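Local coordinates for uncharacterized HDOD domain protein (Geobacter sulfurreducens, PDB 3HC1) that is of unknown function but binds two iron ions and, as a member of the HDOD family, may act as a metal-dependent phosphohydrolase, at residues Y225-A229 with V269-S273; R63-L67 with A97-C101; L132-T137 with I284-L288; F139-V145 with A229-V234. All blocks are in the same frame, centred on the assembly; numbering follows the deposited sequence. Where two conformers were deposited one is given.

Contact 1 (Y225-A229 with V269-S273); sequences YKQAA and VIRRS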
loop_
_atom_site.group_PDB
_atom_site.type_symbol
_atom_site.label_atom_id
_atom_site.label_comp_id
_atom_site.label_asym_id
_atom_site.label_seq_id
_atom_site.Cartn_x
_atom_site.Cartn_y
_atom_site.Cartn_z
ATOM N N TYR A 225 4.423 3.660 19.625
ATOM C CA TYR A 225 5.268 4.826 19.662
ATOM C C TYR A 225 4.605 6.059 19.009
ATOM O O TYR A 225 3.684 5.968 18.184
ATOM C CB TYR A 225 6.607 4.512 18.982
ATOM C CG TYR A 225 6.462 3.817 17.631
ATOM C CD1 TYR A 225 6.196 4.549 16.458
ATOM C CD2 TYR A 225 6.645 2.430 17.502
ATOM C CE1 TYR A 225 6.088 3.920 15.194
ATOM C CE2 TYR A 225 6.558 1.799 16.201
ATOM C CZ TYR A 225 6.276 2.547 15.081
ATOM O OH TYR A 225 6.187 1.951 13.826
ATOM N N LYS A 226 5.176 7.203 19.328
ATOM C CA LYS A 226 4.559 8.490 19.058
ATOM C C LYS A 226 4.789 8.911 17.623
ATOM O O LYS A 226 3.930 9.478 16.995
ATOM C CB LYS A 226 5.170 9.536 20.026
ATOM C CG LYS A 226 4.586 10.934 19.936
ATOM C CD LYS A 226 5.431 11.922 20.750
ATOM C CE LYS A 226 4.676 13.208 20.999
ATOM N NZ LYS A 226 5.637 14.336 21.167
ATOM N N GLN A 227 5.974 8.665 17.097
ATOM C CA GLN A 227 6.243 9.075 15.738
ATOM C C GLN A 227 5.725 7.996 14.801
ATOM O O GLN A 227 6.476 7.138 14.338
ATOM C CB GLN A 227 7.719 9.342 15.557
ATOM C CG GLN A 227 8.198 10.530 16.415
ATOM C CD GLN A 227 8.528 11.739 15.587
ATOM O OE1 GLN A 227 7.743 12.144 14.722
ATOM N NE2 GLN A 227 9.708 12.315 15.820
ATOM N N ALA A 228 4.433 8.106 14.501
ATOM C CA ALA A 228 3.710 7.088 13.740
ATOM C C ALA A 228 2.961 7.687 12.546
ATOM O O ALA A 228 1.898 7.179 12.177
ATOM C CB ALA A 228 2.761 6.328 14.700
ATOM N N ALA A 229 3.566 8.697 11.884
ATOM C CA ALA A 229 2.973 9.429 10.722
ATOM C C ALA A 229 2.690 8.507 9.579
ATOM O O ALA A 229 1.579 8.508 9.084
ATOM C CB ALA A 229 3.829 10.567 10.235
ATOM N N VAL A 269 -2.600 11.773 15.245
ATOM C CA VAL A 269 -1.327 11.047 15.287
ATOM C C VAL A 269 -0.292 11.747 14.405
ATOM O O VAL A 269 0.900 11.934 14.809
ATOM C CB VAL A 269 -1.545 9.544 14.947
ATOM C CG1 VAL A 269 -0.211 8.804 14.744
ATOM C CG2 VAL A 269 -2.343 8.910 16.110
ATOM N N ILE A 270 -0.762 12.226 13.256
ATOM C CA ILE A 270 0.079 12.976 12.312
ATOM C C ILE A 270 0.538 14.271 12.992
ATOM O O ILE A 270 1.734 14.542 12.973
ATOM C CB ILE A 270 -0.641 13.266 10.980
ATOM C CG1 ILE A 270 -0.898 11.965 10.249
ATOM C CG2 ILE A 270 0.189 14.214 10.082
ATOM C CD1 ILE A 270 -1.864 12.046 9.087
ATOM N N ARG A 271 -0.376 15.034 13.627
ATOM C CA ARG A 271 0.017 16.251 14.359
ATOM C C ARG A 271 1.002 16.021 15.510
ATOM O O ARG A 271 1.864 16.847 15.728
ATOM C CB ARG A 271 -1.177 16.998 14.971
ATOM C CG ARG A 271 -2.035 17.665 13.981
ATOM C CD ARG A 271 -2.904 18.779 14.567
ATOM N NE ARG A 271 -3.539 19.406 13.417
ATOM C CZ ARG A 271 -4.671 19.008 12.844
ATOM N NH1 ARG A 271 -5.389 18.020 13.362
ATOM N NH2 ARG A 271 -5.111 19.647 11.762
ATOM N N ARG A 272 0.815 14.972 16.293
ATOM C CA ARG A 272 1.764 14.654 17.355
ATOM C C ARG A 272 3.136 14.251 16.744
ATOM O O ARG A 272 4.170 14.511 17.362
ATOM C CB ARG A 272 1.217 13.571 18.292
ATOM C CG ARG A 272 1.655 12.164 17.928
ATOM C CD ARG A 272 0.944 11.063 18.703
ATOM N NE ARG A 272 1.394 9.719 18.258
ATOM C CZ ARG A 272 0.719 8.582 18.483
ATOM N NH1 ARG A 272 -0.454 8.606 19.108
ATOM N NH2 ARG A 272 1.206 7.392 18.066
ATOM N N SER A 273 3.147 13.638 15.551
ATOM C CA SER A 273 4.391 13.185 14.904
ATOM C C SER A 273 5.153 14.335 14.201
ATOM O O SER A 273 6.376 14.307 14.086
ATOM C CB SER A 273 4.117 12.057 13.878
ATOM O OG SER A 273 3.353 10.970 14.414
#
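Arg272 reaches from helix 266-273 to the turn at 225-229 and donates from NE to the backbone carbonyl of Lys226, NE to O 2.8 Å. The bond is nearly straight, 174° at the hydrogen, and it lies both in the guanidinium plane and in the carbonyl plane, on a lone pair of the oxygen. A second, weak bond runs from NH2 of Arg272 to O of Tyr225, bent to 122°. Arginine suits this place because its long, extended chain carries two differently directed N-H groups to successive carbonyls. Ser273 OG sits 3.0 Å from Lys226 O and 2.7 Å from Val269 O, one turn back in its own helix; its single proton could serve either acceptor. The hydroxyl is brought there by a first torsion of -52°, which sets OG beside the backbone N. Lys226 O also takes a weak bond from Ala228 N, closing an inverse gamma turn centred on Gln227. Around the polar core the aliphatic parts of Lys226 and Arg272 run alongside each other, oppositely directed, CG to CG 3.8 Å. Val269 CG1 lies over one face of the guanidinium, near its rim, and meets Ala228 CB at 3.9 Å. Ala228 is the N-cap residue of helix 229-243, so the contact fastens the start of that helix to the end of helix 266-273, whose Val269 and Ile270 also pack on Ala232.

Contact 2 (R63-L67 with A97-C101); sequences RVVHL and AIFTC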
loop_
_atom_site.group_PDB
_atom_site.type_symbol
_atom_site.label_atom_id
_atom_site.label_comp_id
_atom_site.label_asym_id
_atom_site.label_seq_id
_atom_site.Cartn_x
_atom_site.Cartn_y
_atom_site.Cartn_z
ATOM N N ARG A 63 7.235 -0.836 -18.841
ATOM C CA ARG A 63 6.249 -0.571 -17.806
ATOM C C ARG A 63 6.497 0.800 -17.205
ATOM O O ARG A 63 5.556 1.583 -17.063
ATOM C CB ARG A 63 6.276 -1.628 -16.699
ATOM C CG ARG A 63 5.564 -2.946 -17.016
ATOM C CD ARG A 63 5.689 -3.847 -15.820
ATOM N NE ARG A 63 5.541 -5.259 -16.119
ATOM C CZ ARG A 63 5.734 -6.225 -15.214
ATOM N NH1 ARG A 63 6.092 -5.935 -13.967
ATOM N NH2 ARG A 63 5.583 -7.492 -15.556
ATOM N N VAL A 64 7.766 1.094 -16.887
ATOM C CA VAL A 64 8.119 2.370 -16.259
ATOM C C VAL A 64 7.806 3.565 -17.174
ATOM O O VAL A 64 7.186 4.548 -16.742
ATOM C CB VAL A 64 9.586 2.405 -15.808
ATOM C CG1 VAL A 64 10.007 3.826 -15.408
ATOM C CG2 VAL A 64 9.807 1.417 -14.676
ATOM N N VAL A 65 8.180 3.456 -18.443
ATOM C CA VAL A 65 7.837 4.509 -19.426
ATOM C C VAL A 65 6.304 4.751 -19.487
ATOM O O VAL A 65 5.854 5.904 -19.519
ATOM C CB VAL A 65 8.439 4.191 -20.812
ATOM C CG1 VAL A 65 8.108 5.281 -21.820
ATOM C CG2 VAL A 65 9.932 4.036 -20.668
ATOM N N HIS A 66 5.516 3.672 -19.421
ATOM C CA HIS A 66 4.049 3.786 -19.405
ATOM C C HIS A 66 3.514 4.550 -18.173
ATOM O O HIS A 66 2.708 5.461 -18.293
ATOM C CB HIS A 66 3.407 2.395 -19.526
ATOM C CG HIS A 66 1.915 2.402 -19.451
ATOM N ND1 HIS A 66 1.116 2.630 -20.553
ATOM C CD2 HIS A 66 1.074 2.212 -18.406
ATOM C CE1 HIS A 66 -0.154 2.580 -20.188
ATOM N NE2 HIS A 66 -0.207 2.341 -18.889
ATOM N N LEU A 67 3.966 4.178 -16.988
ATOM C CA LEU A 67 3.518 4.870 -15.765
ATOM C C LEU A 67 4.018 6.316 -15.782
ATOM O O LEU A 67 3.283 7.208 -15.422
ATOM C CB LEU A 67 4.018 4.142 -14.536
ATOM C CG LEU A 67 3.553 4.621 -13.166
ATOM C CD1 LEU A 67 1.986 4.766 -13.131
ATOM C CD2 LEU A 67 4.074 3.639 -12.123
ATOM N N ALA A 97 8.127 4.935 -9.394
ATOM C CA ALA A 97 7.599 4.283 -10.602
ATOM C C ALA A 97 8.202 2.871 -10.768
ATOM O O ALA A 97 7.495 1.910 -11.123
ATOM C CB ALA A 97 7.867 5.140 -11.839
ATOM N N ILE A 98 9.508 2.757 -10.547
ATOM C CA ILE A 98 10.202 1.447 -10.641
ATOM C C ILE A 98 9.645 0.450 -9.587
ATOM O O ILE A 98 9.314 -0.714 -9.897
ATOM C CB ILE A 98 11.752 1.594 -10.508
ATOM C CG1 ILE A 98 12.325 2.350 -11.728
ATOM C CG2 ILE A 98 12.400 0.228 -10.438
ATOM C CD1 ILE A 98 13.818 2.605 -11.672
ATOM N N PHE A 99 9.544 0.936 -8.357
ATOM C CA PHE A 99 8.991 0.142 -7.290
ATOM C C PHE A 99 7.617 -0.429 -7.680
ATOM O O PHE A 99 7.369 -1.617 -7.531
ATOM C CB PHE A 99 8.872 0.980 -6.018
ATOM C CG PHE A 99 8.335 0.220 -4.861
ATOM C CD1 PHE A 99 9.189 -0.512 -4.054
ATOM C CD2 PHE A 99 6.984 0.232 -4.580
ATOM C CE1 PHE A 99 8.691 -1.225 -2.981
ATOM C CE2 PHE A 99 6.484 -0.493 -3.496
ATOM C CZ PHE A 99 7.349 -1.208 -2.714
ATOM N N THR A 100 6.768 0.439 -8.216
ATOM C CA THR A 100 5.398 0.097 -8.626
ATOM C C THR A 100 5.383 -0.928 -9.750
ATOM O O THR A 100 4.609 -1.886 -9.727
ATOM C CB THR A 100 4.645 1.405 -9.030
ATOM O OG1 THR A 100 4.631 2.274 -7.884
ATOM C CG2 THR A 100 3.223 1.139 -9.496
ATOM N N CYS A 101 6.247 -0.715 -10.746
ATOM C CA CYS A 101 6.259 -1.572 -11.919
ATOM C C CYS A 101 6.865 -2.900 -11.655
ATOM O O CYS A 101 6.542 -3.824 -12.358
ATOM C CB CYS A 101 6.970 -0.906 -13.094
ATOM S SG CYS A 101 6.036 0.530 -13.625
#
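Cys101 presents its side chain to Arg63 and Val64 in the all-helical HDOD fold, where segments 63-67 and 97-101, of helices 58-69 and 82-108, cross at 120° with their axes 9.1 Å apart. Cys101 CB lies 3.7 Å from Arg63 CB and 4.0 Å from Val64 CG2, while SG rests against the backbone of Arg63; a small, weakly polar side chain fits this close approach of the helices. Leu67 covers the neighbouring part of the seam. Its chi1 of -174° points the side chain across the gap, so that Leu67 CD2 passes Thr100 at about a right angle, 3.7 Å from Thr100 CG2, and goes on to Ala97 CB. Val64 CG2 touches Ile98 CG1 at 4.0 Å, the two branches meeting at a slant. Thr100 keeps its methyl for Leu67 and turns OG1 to Tyr146 and to the carbonyl of Glu96, so its hydroxyl is satisfied within an apolar setting. Farther out, Ile98 rests on Ile32 and Ile36 of helix 31-39. Arg63 lies at the margin, where NH2 forms a salt bridge with Asp105 one turn beyond Cys101. Replacing it with a leucine would probably leave Asp105 without this cationic mate and Cys101 O without its side-chain donor. The extended chain brings Arg63 NH1 within 2.7 Å of Cys101 O, in the guanidinium plane and almost in line with the carbonyl, with 147° at the hydrogen.

Contact 3 (L132-T137 with I284-L288); sequences LIAERT and IVAEL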
loop_
_atom_site.group_PDB
_atom_site.type_symbol
_atom_site.label_atom_id
_atom_site.label_comp_id
_atom_site.label_asym_id
_atom_site.label_seq_id
_atom_site.Cartn_x
_atom_site.Cartn_y
_atom_site.Cartn_z
ATOM N N LEU A 132 -0.705 11.396 -1.148
ATOM C CA LEU A 132 -1.345 12.726 -1.223
ATOM C C LEU A 132 -1.399 13.364 0.166
ATOM O O LEU A 132 -1.063 14.567 0.325
ATOM C CB LEU A 132 -2.749 12.662 -1.825
ATOM C CG LEU A 132 -2.880 12.357 -3.318
ATOM C CD1 LEU A 132 -4.312 11.937 -3.644
ATOM C CD2 LEU A 132 -2.414 13.547 -4.184
ATOM N N ILE A 133 -1.798 12.560 1.170
ATOM C CA ILE A 133 -1.828 13.026 2.533
ATOM C C ILE A 133 -0.435 13.461 3.050
ATOM O O ILE A 133 -0.309 14.518 3.739
ATOM C CB ILE A 133 -2.536 12.032 3.464
ATOM C CG1 ILE A 133 -4.011 11.893 3.027
ATOM C CG2 ILE A 133 -2.429 12.512 4.938
ATOM C CD1 ILE A 133 -4.681 10.626 3.433
ATOM N N ALA A 134 0.596 12.667 2.733
ATOM C CA ALA A 134 1.957 12.973 3.091
ATOM C C ALA A 134 2.308 14.373 2.582
ATOM O O ALA A 134 2.817 15.209 3.307
ATOM C CB ALA A 134 2.862 12.016 2.450
ATOM N N GLU A 135 2.018 14.592 1.321
ATOM C CA GLU A 135 2.259 15.876 0.677
ATOM C C GLU A 135 1.494 17.025 1.334
ATOM O O GLU A 135 2.090 18.058 1.661
ATOM C CB GLU A 135 1.974 15.765 -0.835
ATOM C CG GLU A 135 2.963 14.791 -1.521
ATOM C CD GLU A 135 2.591 14.417 -2.958
ATOM O OE1 GLU A 135 1.413 14.507 -3.350
ATOM O OE2 GLU A 135 3.515 14.027 -3.693
ATOM N N ARG A 136 0.198 16.839 1.592
ATOM C CA ARG A 136 -0.611 17.915 2.169
ATOM C C ARG A 136 -0.291 18.247 3.614
ATOM O O ARG A 136 -0.621 19.342 4.091
ATOM C CB ARG A 136 -2.123 17.614 2.079
ATOM C CG ARG A 136 -2.658 17.475 0.688
ATOM C CD ARG A 136 -2.562 18.733 -0.149
ATOM N NE ARG A 136 -3.003 18.404 -1.498
ATOM C CZ ARG A 136 -2.245 17.889 -2.464
ATOM N NH1 ARG A 136 -0.940 17.692 -2.295
ATOM N NH2 ARG A 136 -2.803 17.577 -3.627
ATOM N N THR A 137 0.357 17.336 4.321
ATOM C CA THR A 137 0.658 17.555 5.727
ATOM C C THR A 137 2.135 17.902 5.904
ATOM O O THR A 137 2.610 18.033 7.028
ATOM C CB THR A 137 0.260 16.315 6.559
ATOM O OG1 THR A 137 1.004 15.157 6.118
ATOM C CG2 THR A 137 -1.270 16.058 6.479
ATOM N N ILE A 284 -8.585 18.608 3.243
ATOM C CA ILE A 284 -7.976 17.404 2.663
ATOM C C ILE A 284 -9.041 16.347 2.334
ATOM O O ILE A 284 -9.026 15.800 1.252
ATOM C CB ILE A 284 -6.884 16.751 3.555
ATOM C CG1 ILE A 284 -5.744 17.743 3.870
ATOM C CG2 ILE A 284 -6.306 15.446 2.876
ATOM C CD1 ILE A 284 -4.796 17.261 4.945
ATOM N N VAL A 285 -9.943 16.049 3.266
ATOM C CA VAL A 285 -11.010 15.104 2.984
ATOM C C VAL A 285 -11.838 15.602 1.791
ATOM O O VAL A 285 -12.143 14.840 0.878
ATOM C CB VAL A 285 -11.922 14.857 4.189
ATOM C CG1 VAL A 285 -13.167 13.995 3.740
ATOM C CG2 VAL A 285 -11.161 14.146 5.260
ATOM N N ALA A 286 -12.163 16.904 1.790
ATOM C CA ALA A 286 -12.915 17.485 0.690
ATOM C C ALA A 286 -12.237 17.316 -0.642
ATOM O O ALA A 286 -12.917 16.934 -1.655
ATOM C CB ALA A 286 -13.258 18.936 0.944
ATOM N N GLU A 287 -10.925 17.559 -0.662
ATOM C CA GLU A 287 -10.118 17.373 -1.883
ATOM C C GLU A 287 -10.132 15.934 -2.390
ATOM O O GLU A 287 -10.275 15.673 -3.604
ATOM C CB GLU A 287 -8.667 17.821 -1.657
ATOM C CG GLU A 287 -7.825 17.694 -2.905
ATOM C CD GLU A 287 -6.352 17.949 -2.679
ATOM O OE1 GLU A 287 -5.943 18.388 -1.575
ATOM O OE2 GLU A 287 -5.604 17.748 -3.645
ATOM N N LEU A 288 -9.909 14.995 -1.473
ATOM C CA LEU A 288 -9.962 13.563 -1.833
ATOM C C LEU A 288 -11.308 13.210 -2.474
ATOM O O LEU A 288 -11.376 12.615 -3.563
ATOM C CB LEU A 288 -9.684 12.695 -0.599
ATOM C CG LEU A 288 -8.202 12.767 -0.123
ATOM C CD1 LEU A 288 -8.082 12.025 1.190
ATOM C CD2 LEU A 288 -7.183 12.269 -1.173
#
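Ile284 and Arg136, the two residues most buried by this contact, meet where segments 132-136 and 284-288, of helices 116-136 and 281-302, pass at 141°. Ile284 points toward the other helix and lays CD1 3.9 Å from Arg136 CB and 4.0 Å from Thr137 CG2, while its other branch, CG2, meets Ile133 CG1. A beta-branched side chain suits the spot because its two arms reach different neighbours. Above the aliphatic base, Arg136 bends at its second torsion (chi2 -64°) and turns its guanidinium toward Glu287. The salt bridge is side-on and bidentate: Arg136 NE donates to Glu287 OE1 at 2.9 Å and Arg136 NH2 to Glu287 OE2 at 2.8 Å, both bonds fairly straight. Each oxygen uses its syn lone pair, and the two flat groups are only 18° from coplanar, so the double grip fixes the rotation of both. Glu287 gets there with an extended chain that meets the arginine at about a right angle. Leu288 completes the apolar layer, setting its CD1 against Ile133 CD1. Thr137 returns OG1 to Ile133 O at 2.8 Å; that carbonyl also accepts the Thr137 backbone N-H, and the two donors come from opposite faces of its plane. The axes of segments 132-136 and 284-288 remain 11.4 Å apart, a separation spanned by large side chains. Trp267 of helix 266-273 touches both Ile133 and Ile284, and Leu288 and Ile133 also pack on helix 229-243, at Tyr240 and Phe236.

Contact 4 (F139-V145 with A229-V234); sequences FLNPVNV and AIVAMV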
loop_
_atom_site.group_PDB
_atom_site.type_symbol
_atom_site.label_atom_id
_atom_site.label_comp_id
_atom_site.label_asym_id
_atom_site.label_seq_id
_atom_site.Cartn_x
_atom_site.Cartn_y
_atom_site.Cartn_z
ATOM N N PHE A 139 4.867 16.056 5.095
ATOM C CA PHE A 139 5.748 14.963 5.487
ATOM C C PHE A 139 6.927 14.936 4.494
ATOM O O PHE A 139 6.738 14.994 3.285
ATOM C CB PHE A 139 4.988 13.626 5.524
ATOM C CG PHE A 139 5.788 12.507 6.052
ATOM C CD1 PHE A 139 5.963 12.348 7.413
ATOM C CD2 PHE A 139 6.419 11.618 5.203
ATOM C CE1 PHE A 139 6.732 11.299 7.911
ATOM C CE2 PHE A 139 7.201 10.579 5.697
ATOM C CZ PHE A 139 7.349 10.419 7.055
ATOM N N LEU A 140 8.150 14.930 5.012
ATOM C CA LEU A 140 9.359 15.146 4.183
ATOM C C LEU A 140 9.754 14.089 3.107
ATOM O O LEU A 140 10.377 14.415 2.074
ATOM C CB LEU A 140 10.572 15.445 5.111
ATOM C CG LEU A 140 10.585 16.886 5.658
ATOM C CD1 LEU A 140 11.913 17.238 6.417
ATOM C CD2 LEU A 140 10.349 17.909 4.540
ATOM N N ASN A 141 9.434 12.837 3.328
ATOM C CA ASN A 141 9.788 11.821 2.345
ATOM C C ASN A 141 8.533 11.055 1.976
ATOM O O ASN A 141 8.320 9.956 2.489
ATOM C CB ASN A 141 10.860 10.899 2.930
ATOM C CG ASN A 141 12.223 11.561 3.012
ATOM O OD1 ASN A 141 12.709 11.868 4.097
ATOM N ND2 ASN A 141 12.848 11.790 1.858
ATOM N N PRO A 142 7.677 11.645 1.113
ATOM C CA PRO A 142 6.377 11.014 0.821
ATOM C C PRO A 142 6.458 9.687 0.059
ATOM O O PRO A 142 5.508 8.888 0.132
ATOM C CB PRO A 142 5.635 12.056 -0.013
ATOM C CG PRO A 142 6.696 13.091 -0.437
ATOM C CD PRO A 142 7.819 12.994 0.508
ATOM N N VAL A 143 7.540 9.430 -0.679
ATOM C CA VAL A 143 7.674 8.130 -1.327
ATOM C C VAL A 143 7.664 6.972 -0.297
ATOM O O VAL A 143 7.165 5.901 -0.592
ATOM C CB VAL A 143 8.854 8.078 -2.364
ATOM C CG1 VAL A 143 8.943 6.683 -3.014
ATOM C CG2 VAL A 143 8.621 9.125 -3.480
ATOM N N ASN A 144 8.196 7.198 0.912
ATOM C CA ASN A 144 8.194 6.192 1.993
ATOM C C ASN A 144 6.759 5.832 2.419
ATOM O O ASN A 144 6.463 4.670 2.706
ATOM C CB ASN A 144 8.904 6.691 3.245
ATOM C CG ASN A 144 10.371 6.935 3.037
ATOM O OD1 ASN A 144 10.798 7.362 1.981
ATOM N ND2 ASN A 144 11.134 6.700 4.060
ATOM N N VAL A 145 5.885 6.820 2.359
ATOM C CA VAL A 145 4.472 6.596 2.672
ATOM C C VAL A 145 3.822 5.846 1.524
ATOM O O VAL A 145 2.965 4.992 1.731
ATOM C CB VAL A 145 3.714 7.920 2.918
ATOM C CG1 VAL A 145 2.298 7.670 3.375
ATOM C CG2 VAL A 145 4.429 8.775 3.952
ATOM N N ALA A 229 3.566 8.697 11.884
ATOM C CA ALA A 229 2.973 9.429 10.722
ATOM C C ALA A 229 2.690 8.507 9.579
ATOM O O ALA A 229 1.579 8.508 9.084
ATOM C CB ALA A 229 3.829 10.567 10.235
ATOM N N ILE A 230 3.641 7.662 9.181
ATOM C CA ILE A 230 3.416 6.813 8.019
ATOM C C ILE A 230 2.247 5.863 8.238
ATOM O O ILE A 230 1.390 5.759 7.385
ATOM C CB ILE A 230 4.704 6.038 7.580
ATOM C CG1 ILE A 230 5.809 7.040 7.131
ATOM C CG2 ILE A 230 4.364 5.098 6.439
ATOM C CD1 ILE A 230 7.205 6.449 6.952
ATOM N N VAL A 231 2.223 5.177 9.377
ATOM C CA VAL A 231 1.189 4.225 9.683
ATOM C C VAL A 231 -0.160 4.954 9.710
ATOM O O VAL A 231 -1.142 4.480 9.134
ATOM C CB VAL A 231 1.345 3.533 11.063
ATOM C CG1 VAL A 231 0.282 2.393 11.139
ATOM C CG2 VAL A 231 2.756 2.993 11.287
ATOM N N ALA A 232 -0.189 6.116 10.377
ATOM C CA ALA A 232 -1.392 6.908 10.477
ATOM C C ALA A 232 -1.920 7.273 9.077
ATOM O O ALA A 232 -3.131 7.150 8.827
ATOM C CB ALA A 232 -1.131 8.146 11.345
HETATM N N MSE A 233 -0.999 7.646 8.163
HETATM C CA MSE A 233 -1.342 8.001 6.787
HETATM C C MSE A 233 -1.955 6.852 6.010
HETATM O O MSE A 233 -2.976 7.009 5.291
HETATM C CB MSE A 233 -0.101 8.634 6.044
HETATM C CG MSE A 233 0.080 10.096 6.561
HETATM SE SE MSE A 233 1.803 10.711 6.031
HETATM C CE MSE A 233 1.839 12.060 7.438
ATOM N N VAL A 234 -1.338 5.695 6.150
ATOM C CA VAL A 234 -1.791 4.490 5.414
ATOM C C VAL A 234 -3.068 3.967 6.053
ATOM O O VAL A 234 -3.981 3.521 5.320
ATOM C CB VAL A 234 -0.677 3.420 5.375
ATOM C CG1 VAL A 234 -1.205 1.975 4.883
ATOM C CG2 VAL A 234 0.556 3.931 4.552
#
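A Met-aromatic contact joins Met233, present as selenomethionine, to the ring of Phe139: SE lies 4.9 Å from the ring centroid, 28° off the ring normal. The selenium-bearing chain extends beyond CG and crosses the aromatic side chain at a slant, placing Met233 CE 4.0 Å from Phe139 CB. A chi1 of -174° turns the Phe139 ring away from the residue's own N and swings it from the loop after helix 116-136 over the first turn of helix 229-243. There Phe139 CE1 meets Ala229 CB at 3.8 Å, and Phe139 CZ meets Ile230 CG1 at 3.7 Å, the isoleucine crossing the phenylalanine at about a right angle. A broad, flat ring suits the place because it spans three residues of one helical turn. With an alanine here, SE and the side chains of Ala229 and Ile230 would probably lose their aromatic partner and a gap open between loop and helix. Val145 fills the next layer with both branches: CG1 touches Met233 CB at 3.7 Å, and CG2 lies 3.9 Å from Met233 SE and also meets Ile230 CG1. Ile230 CD1 continues to the CB of Asn144, whose amide turns to Asn41. No hydrogen bond crosses the contact; it is held by shape and apolar surface. Val234 CG2 packs against Val145 O, and Val234 also touches His152, an iron ligand, so this packing borders the metal centre. Helix 229-243, which carries the iron ligand Asp238, packs on helix 142-150 and also on helix 208-216, whose Thr213 touches Ile230 and Val234, with helix 266-273 covering Ala232.

From the N terminus, contact 2 closes first, a short loop joining helices 58-69 and 82-108; it ends before the others open and touches none of them. Contact 3 then opens at the end of helix 116-136 and closes only on helix 281-302, spanning most of the C-terminal half. Inside that loop lie contacts 4 and 1, which cross each other: 139-145 pairs with 229-234, while 225-229 pairs with 269-273, and Ala229 belongs to both. Ile270 packs on Met233, Ile133 and Thr137, and Met233 on Ala134, tying the three into one helical cluster. Contact 2 stands about 31 Å from contact 1, centre to centre, across the chain's middle.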